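Local coordinates for geranyltranstransferase (Thermotoga neapolitana, PDB 4WK5), which probably acts as a magnesium-dependent prenyltransferase of the FPP/GGPP synthase family, extending allylic diphosphates in isoprenoid biosynthesis, at residues T247-K251 against M252-K256; P61-V64 against L65-E69; F215-A218 against F219-D223. One frame throughout, in Å; residues are numbered along the deposited sequence. Where two conformers were deposited one is given.

Contact 1 (T247-K251 against M252-K256)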
ATOM      1  N   THR A 247     -26.636   2.555  -0.030  1.00 28.78           N
ATOM      2  CA  THR A 247     -26.590   1.144   0.322  1.00 24.04           C
ATOM      3  C   THR A 247     -27.595   0.354  -0.505  1.00 26.20           C
ATOM      4  O   THR A 247     -28.473   0.933  -1.152  1.00 25.66           O
ATOM      5  CB  THR A 247     -26.884   0.916   1.809  1.00 29.85           C
ATOM      6  OG1 THR A 247     -28.264   1.224   2.067  1.00 26.85           O
ATOM      7  CG2 THR A 247     -26.001   1.800   2.669  1.00 29.45           C
ATOM      8  N   LEU A 248     -27.456  -0.969  -0.497  1.00 25.15           N
ATOM      9  CA  LEU A 248     -28.420  -1.824  -1.172  1.00 25.11           C
ATOM     10  C   LEU A 248     -29.749  -1.794  -0.431  1.00 25.62           C
ATOM     11  O   LEU A 248     -30.797  -2.025  -1.025  1.00 27.63           O
ATOM     12  CB  LEU A 248     -27.906  -3.258  -1.278  1.00 26.15           C
ATOM     13  CG  LEU A 248     -26.892  -3.463  -2.405  1.00 30.94           C
ATOM     14  CD1 LEU A 248     -26.394  -4.907  -2.422  1.00 27.76           C
ATOM     15  CD2 LEU A 248     -27.522  -3.093  -3.753  1.00 28.71           C
ATOM     16  N   VAL A 249     -29.702  -1.503   0.865  1.00 25.98           N
ATOM     17  CA  VAL A 249     -30.953  -1.377   1.625  1.00 26.25           C
ATOM     18  C   VAL A 249     -31.714  -0.144   1.144  1.00 33.06           C
ATOM     19  O   VAL A 249     -32.933  -0.190   0.955  1.00 27.90           O
ATOM     20  CB  VAL A 249     -30.700  -1.305   3.147  1.00 24.62           C
ATOM     21  CG1 VAL A 249     -32.016  -1.066   3.901  1.00 25.15           C
ATOM     22  CG2 VAL A 249     -30.074  -2.599   3.631  1.00 28.43           C
ATOM     23  N   LYS A 250     -30.997   0.952   0.908  1.00 30.32           N
ATOM     24  CA  LYS A 250     -31.624   2.149   0.346  1.00 29.38           C
ATOM     25  C   LYS A 250     -32.213   1.914  -1.044  1.00 33.03           C
ATOM     26  O   LYS A 250     -33.312   2.377  -1.343  1.00 32.81           O
ATOM     27  CB  LYS A 250     -30.616   3.298   0.275  1.00 28.33           C
ATOM     28  CG  LYS A 250     -30.328   3.949   1.608  1.00 32.62           C
ATOM     29  CD  LYS A 250     -29.483   5.197   1.427  1.00 33.39           C
ATOM     30  CE  LYS A 250     -29.042   5.777   2.760  1.00 44.50           C
ATOM     31  NZ  LYS A 250     -28.163   6.966   2.549  1.00 44.47           N
ATOM     32  N   LYS A 251     -31.478   1.211  -1.901  1.00 29.51           N
ATOM     33  CA  LYS A 251     -31.918   0.992  -3.284  1.00 27.72           C
ATOM     34  C   LYS A 251     -33.025  -0.052  -3.417  1.00 36.32           C
ATOM     35  O   LYS A 251     -33.937   0.089  -4.238  1.00 40.39           O
ATOM     36  CB  LYS A 251     -30.732   0.566  -4.166  1.00 27.88           C
ATOM     37  CG  LYS A 251     -29.595   1.572  -4.233  1.00 31.64           C
ATOM     38  CD  LYS A 251     -30.030   2.885  -4.867  1.00 41.01           C
ATOM     39  CE  LYS A 251     -30.645   2.678  -6.243  1.00 49.97           C
ATOM     40  NZ  LYS A 251     -30.928   3.982  -6.918  1.00 50.31           N
ATOM     41  N   MET A 252     -32.942  -1.109  -2.619  1.00 33.07           N
ATOM     42  CA  MET A 252     -33.835  -2.253  -2.786  1.00 31.17           C
ATOM     43  C   MET A 252     -34.956  -2.273  -1.754  1.00 28.13           C
ATOM     44  O   MET A 252     -35.964  -2.967  -1.925  1.00 35.63           O
ATOM     45  CB  MET A 252     -33.036  -3.553  -2.697  1.00 34.40           C
ATOM     46  CG  MET A 252     -31.919  -3.653  -3.723  1.00 35.80           C
ATOM     47  SD  MET A 252     -30.957  -5.160  -3.529  1.00 37.30           S
ATOM     48  CE  MET A 252     -32.163  -6.395  -4.009  1.00 40.31           C
ATOM     49  N   GLY A 253     -34.774  -1.518  -0.677  1.00 30.80           N
ATOM     50  CA  GLY A 253     -35.646  -1.627   0.474  1.00 28.00           C
ATOM     51  C   GLY A 253     -35.201  -2.779   1.355  1.00 28.21           C
ATOM     52  O   GLY A 253     -34.444  -3.642   0.912  1.00 32.81           O
ATOM     53  N   VAL A 254     -35.676  -2.801   2.595  1.00 30.71           N
ATOM     54  CA  VAL A 254     -35.229  -3.788   3.575  1.00 27.75           C
ATOM     55  C   VAL A 254     -35.562  -5.231   3.171  1.00 33.91           C
ATOM     56  O   VAL A 254     -34.713  -6.117   3.267  1.00 30.73           O
ATOM     57  CB  VAL A 254     -35.834  -3.502   4.973  1.00 31.17           C
ATOM     58  CG1 VAL A 254     -35.555  -4.652   5.925  1.00 35.98           C
ATOM     59  CG2 VAL A 254     -35.275  -2.193   5.542  1.00 28.70           C
ATOM     60  N   GLN A 255     -36.788  -5.471   2.710  1.00 32.32           N
ATOM     61  CA  GLN A 255     -37.200  -6.840   2.382  1.00 31.69           C
ATOM     62  C   GLN A 255     -36.391  -7.444   1.240  1.00 30.54           C
ATOM     63  O   GLN A 255     -35.878  -8.564   1.357  1.00 31.70           O
ATOM     64  CB  GLN A 255     -38.691  -6.892   2.034  1.00 38.04           C
ATOM     65  CG  GLN A 255     -39.230  -8.314   1.867  1.00 41.79           C
ATOM     66  CD  GLN A 255     -40.706  -8.354   1.506  1.00 50.80           C
ATOM     67  OE1 GLN A 255     -41.294  -7.344   1.112  1.00 47.57           O
ATOM     68  NE2 GLN A 255     -41.313  -9.528   1.640  1.00 53.49           N
ATOM     69  N   LYS A 256     -36.279  -6.714   0.135  1.00 32.40           N
ATOM     70  CA  LYS A 256     -35.556  -7.225  -1.028  1.00 31.44           C
ATOM     71  C   LYS A 256     -34.052  -7.346  -0.751  1.00 27.66           C
ATOM     72  O   LYS A 256     -33.411  -8.287  -1.226  1.00 29.01           O
ATOM     73  CB  LYS A 256     -35.801  -6.336  -2.247  1.00 36.51           C
ATOM     74  CG  LYS A 256     -37.190  -6.503  -2.863  1.00 45.64           C
ATOM     75  CD  LYS A 256     -37.378  -5.576  -4.058  1.00 57.66           C
ATOM     76  CE  LYS A 256     -38.843  -5.514  -4.490  1.00 61.33           C
ATOM     77  NZ  LYS A 256     -39.091  -4.450  -5.507  1.00 59.32           N
TER

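Contact 2 (P61-V64 against L65-E69)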
ATOM      1  N   PRO A  61      -9.411 -13.418   8.687  1.00 17.61           N
ATOM      2  CA  PRO A  61      -8.305 -14.371   8.868  1.00 18.22           C
ATOM      3  C   PRO A  61      -8.794 -15.735   9.353  1.00 20.56           C
ATOM      4  O   PRO A  61      -8.201 -16.762   9.008  1.00 19.52           O
ATOM      5  CB  PRO A  61      -7.414 -13.698   9.929  1.00 19.03           C
ATOM      6  CG  PRO A  61      -8.283 -12.668  10.595  1.00 17.14           C
ATOM      7  CD  PRO A  61      -9.234 -12.206   9.515  1.00 16.91           C
ATOM      8  N   LEU A  62      -9.858 -15.752  10.150  1.00 18.36           N
ATOM      9  CA  LEU A  62     -10.429 -17.031  10.570  1.00 22.81           C
ATOM     10  C   LEU A  62     -10.915 -17.834   9.367  1.00 23.19           C
ATOM     11  O   LEU A  62     -10.751 -19.048   9.333  1.00 21.61           O
ATOM     12  CB  LEU A  62     -11.573 -16.823  11.561  1.00 20.70           C
ATOM     13  CG  LEU A  62     -11.174 -16.479  12.998  1.00 22.29           C
ATOM     14  CD1 LEU A  62     -12.387 -15.985  13.774  1.00 22.87           C
ATOM     15  CD2 LEU A  62     -10.569 -17.704  13.674  1.00 27.37           C
ATOM     16  N   LEU A  63     -11.500 -17.160   8.380  1.00 20.09           N
ATOM     17  CA  LEU A  63     -11.940 -17.834   7.163  1.00 20.12           C
ATOM     18  C   LEU A  63     -10.758 -18.424   6.388  1.00 20.71           C
ATOM     19  O   LEU A  63     -10.831 -19.559   5.912  1.00 21.75           O
ATOM     20  CB  LEU A  63     -12.738 -16.867   6.284  1.00 18.77           C
ATOM     21  CG  LEU A  63     -13.377 -17.351   4.995  1.00 25.82           C
ATOM     22  CD1 LEU A  63     -14.442 -18.416   5.309  1.00 23.55           C
ATOM     23  CD2 LEU A  63     -13.993 -16.143   4.286  1.00 26.38           C
ATOM     24  N   VAL A  64      -9.664 -17.675   6.279  1.00 21.16           N
ATOM     25  CA  VAL A  64      -8.461 -18.211   5.646  1.00 20.32           C
ATOM     26  C   VAL A  64      -8.006 -19.499   6.356  1.00 22.30           C
ATOM     27  O   VAL A  64      -7.706 -20.507   5.705  1.00 22.40           O
ATOM     28  CB  VAL A  64      -7.321 -17.186   5.643  1.00 18.98           C
ATOM     29  CG1 VAL A  64      -6.031 -17.825   5.131  1.00 19.90           C
ATOM     30  CG2 VAL A  64      -7.720 -15.966   4.799  1.00 19.49           C
ATOM     31  N   LEU A  65      -7.980 -19.476   7.687  1.00 21.48           N
ATOM     32  CA  LEU A  65      -7.552 -20.654   8.432  1.00 22.10           C
ATOM     33  C   LEU A  65      -8.515 -21.828   8.295  1.00 25.94           C
ATOM     34  O   LEU A  65      -8.076 -22.974   8.211  1.00 27.20           O
ATOM     35  CB  LEU A  65      -7.361 -20.319   9.916  1.00 21.84           C
ATOM     36  CG  LEU A  65      -6.216 -19.354  10.226  1.00 24.50           C
ATOM     37  CD1 LEU A  65      -5.983 -19.284  11.733  1.00 32.89           C
ATOM     38  CD2 LEU A  65      -4.949 -19.780   9.511  1.00 26.64           C
ATOM     39  N   THR A  66      -9.819 -21.565   8.280  1.00 24.30           N
ATOM     40  CA  THR A  66     -10.761 -22.681   8.217  1.00 22.60           C
ATOM     41  C   THR A  66     -10.791 -23.298   6.821  1.00 21.88           C
ATOM     42  O   THR A  66     -10.833 -24.519   6.688  1.00 27.07           O
ATOM     43  CB  THR A  66     -12.191 -22.272   8.639  1.00 29.06           C
ATOM     44  OG1 THR A  66     -12.789 -21.454   7.621  1.00 35.32           O
ATOM     45  CG2 THR A  66     -12.150 -21.533   9.995  1.00 23.92           C
ATOM     46  N   VAL A  67     -10.751 -22.462   5.783  1.00 23.21           N
ATOM     47  CA  VAL A  67     -10.737 -22.977   4.418  1.00 23.35           C
ATOM     48  C   VAL A  67      -9.447 -23.764   4.192  1.00 24.58           C
ATOM     49  O   VAL A  67      -9.453 -24.871   3.637  1.00 25.31           O
ATOM     50  CB  VAL A  67     -10.847 -21.850   3.372  1.00 22.09           C
ATOM     51  CG1 VAL A  67     -10.603 -22.394   1.972  1.00 20.65           C
ATOM     52  CG2 VAL A  67     -12.223 -21.175   3.455  1.00 23.31           C
ATOM     53  N   GLY A  68      -8.330 -23.189   4.628  1.00 27.04           N
ATOM     54  CA  GLY A  68      -7.051 -23.861   4.496  1.00 28.13           C
ATOM     55  C   GLY A  68      -6.993 -25.183   5.236  1.00 29.12           C
ATOM     56  O   GLY A  68      -6.438 -26.163   4.732  1.00 30.17           O
ATOM     57  N   GLU A  69      -7.565 -25.229   6.432  1.00 26.30           N
ATOM     58  CA  GLU A  69      -7.562 -26.478   7.182  1.00 29.00           C
ATOM     59  C   GLU A  69      -8.445 -27.509   6.481  1.00 32.04           C
ATOM     60  O   GLU A  69      -8.118 -28.699   6.448  1.00 30.51           O
ATOM     61  CB  GLU A  69      -8.030 -26.268   8.620  1.00 34.50           C
ATOM     62  CG  GLU A  69      -7.797 -27.505   9.497  1.00 54.34           C
ATOM     63  CD  GLU A  69      -8.271 -27.321  10.923  1.00 71.18           C
ATOM     64  OE1 GLU A  69      -8.883 -26.273  11.205  1.00 77.65           O
ATOM     65  OE2 GLU A  69      -8.036 -28.223  11.757  1.00 71.15           O
TER

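Contact 3 (F215-A218 against F219-D223)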
ATOM      1  N   PHE A 215     -20.492 -14.147  -0.766  1.00 24.49           N
ATOM      2  CA  PHE A 215     -20.512 -14.068   0.688  1.00 27.54           C
ATOM      3  C   PHE A 215     -20.265 -12.630   1.144  1.00 23.34           C
ATOM      4  O   PHE A 215     -20.949 -12.118   2.033  1.00 23.68           O
ATOM      5  CB  PHE A 215     -19.474 -15.008   1.309  1.00 27.91           C
ATOM      6  CG  PHE A 215     -19.390 -14.898   2.810  1.00 28.07           C
ATOM      7  CD1 PHE A 215     -18.444 -14.077   3.410  1.00 31.41           C
ATOM      8  CD2 PHE A 215     -20.280 -15.591   3.621  1.00 29.31           C
ATOM      9  CE1 PHE A 215     -18.383 -13.955   4.786  1.00 33.23           C
ATOM     10  CE2 PHE A 215     -20.215 -15.474   4.990  1.00 32.52           C
ATOM     11  CZ  PHE A 215     -19.268 -14.651   5.571  1.00 30.49           C
ATOM     12  N   GLY A 216     -19.283 -11.979   0.523  1.00 24.07           N
ATOM     13  CA  GLY A 216     -18.945 -10.605   0.866  1.00 25.37           C
ATOM     14  C   GLY A 216     -20.084  -9.621   0.638  1.00 25.31           C
ATOM     15  O   GLY A 216     -20.308  -8.732   1.452  1.00 27.80           O
ATOM     16  N   VAL A 217     -20.795  -9.749  -0.480  1.00 24.45           N
ATOM     17  CA  VAL A 217     -21.925  -8.861  -0.712  1.00 24.13           C
ATOM     18  C   VAL A 217     -22.999  -9.080   0.365  1.00 24.66           C
ATOM     19  O   VAL A 217     -23.540  -8.118   0.916  1.00 26.08           O
ATOM     20  CB  VAL A 217     -22.529  -9.061  -2.123  1.00 28.08           C
ATOM     21  CG1 VAL A 217     -23.825  -8.276  -2.260  1.00 31.33           C
ATOM     22  CG2 VAL A 217     -21.525  -8.606  -3.173  1.00 30.09           C
ATOM     23  N   ALA A 218     -23.285 -10.343   0.676  1.00 27.21           N
ATOM     24  CA  ALA A 218     -24.262 -10.674   1.715  1.00 28.78           C
ATOM     25  C   ALA A 218     -23.825 -10.132   3.072  1.00 30.32           C
ATOM     26  O   ALA A 218     -24.635  -9.595   3.835  1.00 25.38           O
ATOM     27  CB  ALA A 218     -24.473 -12.191   1.788  1.00 23.45           C
ATOM     28  N   PHE A 219     -22.534 -10.271   3.359  1.00 28.73           N
ATOM     29  CA  PHE A 219     -21.947  -9.765   4.598  1.00 25.68           C
ATOM     30  C   PHE A 219     -22.174  -8.257   4.737  1.00 26.51           C
ATOM     31  O   PHE A 219     -22.562  -7.773   5.805  1.00 28.17           O
ATOM     32  CB  PHE A 219     -20.452 -10.109   4.632  1.00 26.16           C
ATOM     33  CG  PHE A 219     -19.770  -9.841   5.952  1.00 31.07           C
ATOM     34  CD1 PHE A 219     -19.760 -10.810   6.949  1.00 35.84           C
ATOM     35  CD2 PHE A 219     -19.100  -8.644   6.176  1.00 27.84           C
ATOM     36  CE1 PHE A 219     -19.117 -10.588   8.153  1.00 34.53           C
ATOM     37  CE2 PHE A 219     -18.451  -8.409   7.378  1.00 34.17           C
ATOM     38  CZ  PHE A 219     -18.460  -9.382   8.372  1.00 29.83           C
ATOM     39  N   GLN A 220     -21.937  -7.506   3.662  0.52 27.47           N
ATOM     40  CA  GLN A 220     -22.100  -6.053   3.718  0.52 27.45           C
ATOM     41  C   GLN A 220     -23.576  -5.668   3.880  0.52 25.65           C
ATOM     42  O   GLN A 220     -23.888  -4.715   4.595  0.52 29.49           O
ATOM     43  CB  GLN A 220     -21.500  -5.372   2.473  0.52 27.84           C
ATOM     44  CG  GLN A 220     -21.483  -3.839   2.574  0.52 25.36           C
ATOM     45  CD  GLN A 220     -20.673  -3.144   1.482  0.52 23.57           C
ATOM     46  OE1 GLN A 220     -19.872  -3.766   0.781  0.52 28.09           O
ATOM     47  NE2 GLN A 220     -20.892  -1.838   1.333  0.52 28.29           N
ATOM     48  N   ILE A 221     -24.479  -6.410   3.238  1.00 26.85           N
ATOM     49  CA  ILE A 221     -25.918  -6.137   3.379  1.00 26.75           C
ATOM     50  C   ILE A 221     -26.363  -6.382   4.812  1.00 25.85           C
ATOM     51  O   ILE A 221     -27.101  -5.584   5.384  1.00 27.90           O
ATOM     52  CB  ILE A 221     -26.778  -7.011   2.436  1.00 22.91           C
ATOM     53  CG1 ILE A 221     -26.500  -6.648   0.976  1.00 24.83           C
ATOM     54  CG2 ILE A 221     -28.278  -6.857   2.760  1.00 25.98           C
ATOM     55  CD1 ILE A 221     -27.054  -7.648  -0.014  1.00 26.27           C
ATOM     56  N   TYR A 222     -25.907  -7.487   5.395  1.00 31.41           N
ATOM     57  CA  TYR A 222     -26.245  -7.779   6.782  1.00 34.25           C
ATOM     58  C   TYR A 222     -25.736  -6.669   7.695  1.00 34.11           C
ATOM     59  O   TYR A 222     -26.414  -6.286   8.644  1.00 40.53           O
ATOM     60  CB  TYR A 222     -25.675  -9.125   7.227  1.00 30.50           C
ATOM     61  CG  TYR A 222     -26.400 -10.327   6.667  1.00 34.78           C
ATOM     62  CD1 TYR A 222     -27.781 -10.337   6.520  1.00 32.83           C
ATOM     63  CD2 TYR A 222     -25.693 -11.456   6.275  1.00 35.71           C
ATOM     64  CE1 TYR A 222     -28.441 -11.460   6.005  1.00 34.22           C
ATOM     65  CE2 TYR A 222     -26.334 -12.565   5.766  1.00 38.14           C
ATOM     66  CZ  TYR A 222     -27.699 -12.565   5.624  1.00 36.07           C
ATOM     67  OH  TYR A 222     -28.318 -13.679   5.109  1.00 44.59           O
ATOM     68  N   ASP A 223     -24.550  -6.139   7.397  1.00 37.71           N
ATOM     69  CA  ASP A 223     -24.025  -5.004   8.154  1.00 42.13           C
ATOM     70  C   ASP A 223     -24.919  -3.770   7.998  1.00 39.75           C
ATOM     71  O   ASP A 223     -25.181  -3.053   8.972  1.00 41.56           O
ATOM     72  CB  ASP A 223     -22.600  -4.668   7.715  1.00 56.32           C
ATOM     73  CG  ASP A 223     -22.051  -3.446   8.424  1.00 72.18           C
ATOM     74  OD1 ASP A 223     -21.526  -3.599   9.546  1.00 78.58           O
ATOM     75  OD2 ASP A 223     -22.147  -2.331   7.865  1.00 76.92           O
TER

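Contact 1 (T247-K251 against M252-K256)
L248 and M252, one turn apart at the start of helix 248-274, lie side by side and point the same way, with L248 CD2 4.0 Å from M252 SD. The M252 chain, bent only at its last torsion, passes CG 3.3 Å from L248 O before sulfur meets the leucine methyl. A second apolar pair spans five residues: V249 CG1 is 3.8 Å from V254 CG2, the two branches again running alongside each other.

The polar contacts are capping and backbone bonds. T247 is the N-cap: its OG1 accepts from K250 N at 3.0 Å, with an N-H...O angle of 162°. M252 N donates to L248 O at 2.8 Å, whereas the G253 N bond to V249 O is weak, bent to 128°. G253 has a phi of 83°, where a side chain would jam against the preceding carbonyl, and the helix kinks just after it. Away from these pairs, K250 NZ meets E170 and K245 O, while K251 NZ bonds the carbonyls of E170 and I173.

The chemistry implies a hydroxyl-capped first turn followed by a kink at G253 that V249 and V254 span, while L248 and M252 pack within the turn before it.

Contact 2 (P61-V64 against L65-E69)
L63 and V67 pack side by side along helix 59-70, pointing the same way, with L63 CD1 4.0 Å from V67 CG2. The leucine puts its CG opposite the backbone N (chi1 -176°), and the second torsion (chi2 63°) then turns CD1 to the valine. V67 CG2 also lies 3.3 Å from L63 O.

T66 uses both branches. Its OG1 stands between the backbone N and the carbonyl carbon (chi1 72°), 3.2 Å from L63 O, and it also hydrogen-bonds with T280 OG1. The methyl CG2 is anti to the carbonyl carbon and beside the backbone N, on the side of L62 O, the oxygen that accepts T66 N at 2.9 Å. Putting a valine here removes the hydroxyl and would probably leave T280 without this hydrogen-bonding mate inside a buried contact. On another side of the helix, L65 lays CG 3.5 Å from P61 O.

Four helices pack against this one: L65 and P61 touch both helix 75-96 and helix 23-36, L63 and V67 meet helix 278-289, and L63 and V64 reach helix 175-201. E69 adds salt bridges to K24 and R279.

Contact 3 (F215-A218 against F219-D223)
F215 and F219 set their rings obliquely, one helical turn apart: the centroids are 6.0 Å from each other and the planes meet at 35°. Contact is made by F219 CD1, which lies 4.1 Å from both CE1 and CZ of F215. Four residues apart, the two share a flank of the helix, and they leave it alike, each with CG opposite its backbone N (chi1 176° and -171°). F190 of helix 175-201 meets both rings, edge-to-face with F215.

V217 and I221 cross at an angle on another flank, V217 CG1 being 4.0 Å from I221 CD1. Y222 brings CD2 obliquely to 3.2 Å from A218 O; that oxygen also accepts Y222 N at 2.9 Å. The far end of the tyrosine is held by D262, to which OH is hydrogen-bonded, and Q220 OE1, in the conformer given, is bonded to T186.

F219, Q220 and D223 fit the start of the FQxxDDxxD motif of this family, with D227 as a later acid. In relatives such acids bind magnesium ions, which in turn hold the substrate diphosphate. The chemistry is therefore divided: aromatic and aliphatic side chains pack against helices 175-201 and 248-274, and D223, next to them, probably belongs to the metal-binding motif.

How the contacts relate
From the N terminus the order is contact 2 on helix 59-70, contact 3 on helix 206-229, then contact 1 at the start of helix 248-274. Each lies within one helix, so none closes a long loop, and the three run in series without nesting or crossing. Contacts 3 and 1 touch although the chain between their helices includes the unmodelled residues 232-244: L248 CD1 is 3.7 Å from I221 CD1, and Y182 of helix 175-201 meets both. Contacts 2 and 3 stay about 5 Å apart at their nearest atoms, yet both reach F190 and L284, which link helix 59-70 indirectly to helix 206-229. Contacts 1 and 2 are about 31 Å apart between centres.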